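Local atomic coordinates of microcin B17-processing protein McbC (PDB entry 6GRH), a protein that acts as the FMN-dependent oxidoreductase in the processing of the inactive microcin B17 precursor into the active peptide antibiotic. Residues L230-W235 with Q260-V265. Numbering follows the deposited sequence.
Sequences LKNRVW and QFFGDV. With FMN (flavin mononucleotide), chain O.
In this nitroreductase-family fold, strand 231-235, outermost in the antiparallel sheet within the chain, pairs with the end of strand 254-263 beside the flavin. Phe261 N gives its hydrogen to Arg233 O at 2.9 Å, Arg233 N answers to Phe261 O, and Lys231 and Gly263 form the next hydrogen-bonded pair. On the face bearing Arg233 and Phe261, the edge of the Phe261 ring meets a face of Trp235 in a T-shaped stack, planes 76° apart, with Phe261 CE2 only 3.4 Å from Trp235 CG. The indole's opposite face is turned to the flavin, where Trp235 CZ3 comes within 3.4 Å of FMN N3. Arg233, its CG anti to the backbone N (chi1 -176°), runs beside the cofactor and then bends at chi3. This brings Arg233 NH1 to FMN N1 in the plane of the guanidinium for a hydrogen bond of 3.1 Å, with a weak second one to FMN O2; Arg233 NE and NH2 are held by the carbonyls of Gly86 and Ser85, respectively. The other face carries an amide pair: Gln260 NE2 donates to Asn232 OD1 at 3.1 Å, nearly straight at the hydrogen but from above the Asn232 carbonyl plane, while Gln260 OE1 bonds Tyr191 OH. Beside it, Phe262 CD2 lies 3.6 Å from Asn232 CB, and Val234 CG1 packs 3.7 Å from FMN C7. The indole is thus sandwiched between phenyl edge and flavin, and Arg233, fixed at all three nitrogens, presents a positive charge to the N1-C2-O2 side of the isoalloxazine, which would probably stabilise negative charge there in the reduced cofactor.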
loop_
_atom_site.group_PDB
_atom_site.type_symbol
_atom_site.label_atom_id
_atom_site.label_comp_id
_atom_site.label_asym_id
_atom_site.label_seq_id
_atom_site.Cartn_x
_atom_site.Cartn_y
_atom_site.Cartn_z
ATOM N N LEU D 230 31.736 -17.119 -23.044
ATOM C CA LEU D 230 30.971 -15.891 -23.222
ATOM C C LEU D 230 31.197 -15.008 -22.006
ATOM O O LEU D 230 31.416 -15.508 -20.905
ATOM C CB LEU D 230 29.467 -16.156 -23.321
ATOM C CG LEU D 230 28.852 -16.618 -24.623
ATOM C CD1 LEU D 230 27.372 -16.866 -24.384
ATOM C CD2 LEU D 230 29.055 -15.601 -25.734
ATOM N N LYS D 231 31.141 -13.697 -22.209
ATOM C CA LYS D 231 31.119 -12.760 -21.096
ATOM C C LYS D 231 29.668 -12.394 -20.898
ATOM O O LYS D 231 28.881 -12.492 -21.834
ATOM C CB LYS D 231 31.944 -11.513 -21.403
ATOM C CG LYS D 231 33.414 -11.799 -21.628
ATOM C CD LYS D 231 34.105 -12.294 -20.367
ATOM C CE LYS D 231 35.617 -12.204 -20.527
ATOM N NZ LYS D 231 36.060 -12.973 -21.708
ATOM N N ASN D 232 29.317 -11.985 -19.687
ATOM C CA ASN D 232 27.932 -11.635 -19.390
ATOM C C ASN D 232 27.850 -10.560 -18.327
ATOM O O ASN D 232 28.776 -10.396 -17.519
ATOM C CB ASN D 232 27.152 -12.873 -18.930
ATOM C CG ASN D 232 27.313 -13.128 -17.446
ATOM O OD1 ASN D 232 26.526 -12.638 -16.653
ATOM N ND2 ASN D 232 28.403 -13.783 -17.062
ATOM N N ARG D 233 26.719 -9.858 -18.310
ATOM C CA ARG D 233 26.425 -8.898 -17.254
ATOM C C ARG D 233 24.922 -8.865 -16.977
ATOM O O ARG D 233 24.135 -8.597 -17.863
ATOM C CB ARG D 233 26.921 -7.492 -17.620
ATOM C CG ARG D 233 26.719 -6.464 -16.502
ATOM C CD ARG D 233 27.384 -5.122 -16.765
ATOM N NE ARG D 233 28.836 -5.205 -16.563
ATOM C CZ ARG D 233 29.511 -4.812 -15.476
ATOM N NH1 ARG D 233 28.909 -4.262 -14.429
ATOM N NH2 ARG D 233 30.824 -5.007 -15.430
ATOM N N VAL D 234 24.560 -9.096 -15.720
ATOM C CA VAL D 234 23.186 -8.910 -15.250
ATOM C C VAL D 234 22.970 -7.412 -15.172
ATOM O O VAL D 234 23.866 -6.679 -14.799
ATOM C CB VAL D 234 22.937 -9.629 -13.884
ATOM C CG1 VAL D 234 21.474 -9.510 -13.450
ATOM C CG2 VAL D 234 23.299 -11.091 -13.982
ATOM N N TRP D 235 21.768 -6.958 -15.503
ATOM C CA TRP D 235 21.546 -5.563 -15.786
ATOM C C TRP D 235 20.137 -5.132 -15.370
ATOM O O TRP D 235 19.154 -5.675 -15.837
ATOM C CB TRP D 235 21.728 -5.384 -17.280
ATOM C CG TRP D 235 21.684 -4.019 -17.799
ATOM C CD1 TRP D 235 20.604 -3.369 -18.350
ATOM C CD2 TRP D 235 22.797 -3.160 -17.959
ATOM N NE1 TRP D 235 20.987 -2.137 -18.816
ATOM C CE2 TRP D 235 22.334 -1.987 -18.601
ATOM C CE3 TRP D 235 24.154 -3.264 -17.632
ATOM C CZ2 TRP D 235 23.166 -0.924 -18.879
ATOM C CZ3 TRP D 235 24.981 -2.214 -17.921
ATOM C CH2 TRP D 235 24.491 -1.048 -18.548
ATOM N N GLN D 260 19.958 -9.773 -18.916
ATOM C CA GLN D 260 21.315 -10.314 -18.829
ATOM C C GLN D 260 21.926 -10.291 -20.205
ATOM O O GLN D 260 21.446 -10.969 -21.118
ATOM C CB GLN D 260 21.320 -11.729 -18.258
ATOM C CG GLN D 260 22.696 -12.273 -17.910
ATOM C CD GLN D 260 22.621 -13.616 -17.213
ATOM O OE1 GLN D 260 21.599 -14.309 -17.284
ATOM N NE2 GLN D 260 23.731 -14.022 -16.579
ATOM N N PHE D 261 22.977 -9.505 -20.349
ATOM C CA PHE D 261 23.658 -9.336 -21.637
ATOM C C PHE D 261 24.763 -10.360 -21.797
ATOM O O PHE D 261 25.399 -10.729 -20.815
ATOM C CB PHE D 261 24.252 -7.929 -21.736
ATOM C CG PHE D 261 23.218 -6.853 -21.887
ATOM C CD1 PHE D 261 22.465 -6.766 -23.053
ATOM C CD2 PHE D 261 22.990 -5.937 -20.882
ATOM C CE1 PHE D 261 21.515 -5.785 -23.206
ATOM C CE2 PHE D 261 22.046 -4.940 -21.038
ATOM C CZ PHE D 261 21.294 -4.871 -22.193
ATOM N N PHE D 262 24.977 -10.807 -23.035
ATOM C CA PHE D 262 26.016 -11.781 -23.353
ATOM C C PHE D 262 26.773 -11.357 -24.582
ATOM O O PHE D 262 26.193 -10.788 -25.522
ATOM C CB PHE D 262 25.426 -13.165 -23.617
ATOM C CG PHE D 262 24.756 -13.766 -22.427
ATOM C CD1 PHE D 262 23.423 -13.476 -22.150
ATOM C CD2 PHE D 262 25.467 -14.586 -21.556
ATOM C CE1 PHE D 262 22.797 -14.024 -21.053
ATOM C CE2 PHE D 262 24.844 -15.128 -20.443
ATOM C CZ PHE D 262 23.512 -14.849 -20.190
ATOM N N GLY D 263 28.054 -11.693 -24.599
ATOM C CA GLY D 263 28.901 -11.345 -25.713
ATOM C C GLY D 263 30.388 -11.514 -25.486
ATOM O O GLY D 263 30.819 -12.297 -24.631
ATOM N N ASP D 264 31.156 -10.778 -26.293
ATOM C CA ASP D 264 32.628 -10.748 -26.228
ATOM C C ASP D 264 33.111 -9.393 -25.708
ATOM O O ASP D 264 32.422 -8.369 -25.855
ATOM C CB ASP D 264 33.239 -10.982 -27.611
ATOM C CG ASP D 264 32.735 -12.257 -28.278
ATOM O OD1 ASP D 264 32.467 -13.248 -27.550
ATOM O OD2 ASP D 264 32.606 -12.255 -29.527
ATOM N N VAL D 265 34.293 -9.401 -25.099
ATOM C CA VAL D 265 34.979 -8.178 -24.690
ATOM C C VAL D 265 36.407 -8.251 -25.257
ATOM O O VAL D 265 37.180 -9.101 -24.812
ATOM C CB VAL D 265 35.002 -8.040 -23.148
ATOM C CG1 VAL D 265 35.848 -6.849 -22.714
ATOM C CG2 VAL D 265 33.588 -7.908 -22.593
HETATM N N1 FMN O . 25.996 -3.613 -13.734
HETATM C C2 FMN O . 25.815 -2.470 -14.446
HETATM O O2 FMN O . 26.819 -1.959 -14.973
HETATM N N3 FMN O . 24.600 -1.889 -14.592
HETATM C C4 FMN O . 23.479 -2.417 -14.046
HETATM O O4 FMN O . 22.362 -1.875 -14.196
HETATM C C4A FMN O . 23.595 -3.657 -13.240
HETATM N N5 FMN O . 22.528 -4.242 -12.646
HETATM C C5A FMN O . 22.671 -5.387 -11.928
HETATM C C6 FMN O . 21.548 -5.966 -11.344
HETATM C C7 FMN O . 21.646 -7.136 -10.598
HETATM C C7M FMN O . 20.410 -7.737 -9.974
HETATM C C8 FMN O . 22.969 -7.793 -10.429
HETATM C C8M FMN O . 23.086 -9.059 -9.630
HETATM C C9 FMN O . 24.104 -7.228 -11.013
HETATM C C9A FMN O . 24.014 -6.039 -11.765
HETATM N N10 FMN O . 25.147 -5.431 -12.378
HETATM C C10 FMN O . 24.959 -4.238 -13.118
HETATM C "C1'" FMN O . 26.496 -6.001 -12.277
HETATM C "C2'" FMN O . 27.132 -5.588 -10.969
HETATM O "O2'" FMN O . 27.442 -4.182 -11.013
HETATM C "C3'" FMN O . 28.364 -6.459 -10.696
HETATM O "O3'" FMN O . 27.958 -7.815 -10.465
HETATM C "C4'" FMN O . 29.185 -5.978 -9.503
HETATM O "O4'" FMN O . 29.693 -4.671 -9.775
HETATM C "C5'" FMN O . 30.379 -6.873 -9.179
HETATM O "O5'" FMN O . 31.219 -6.967 -10.328
HETATM P P FMN O . 31.559 -8.385 -10.991
HETATM O O1P FMN O . 30.246 -8.987 -11.434
HETATM O O2P FMN O . 32.446 -8.007 -12.162
HETATM O O3P FMN O . 32.256 -9.091 -9.870
HETATM O O HOH W 1 35.503 -11.894 -24.702
#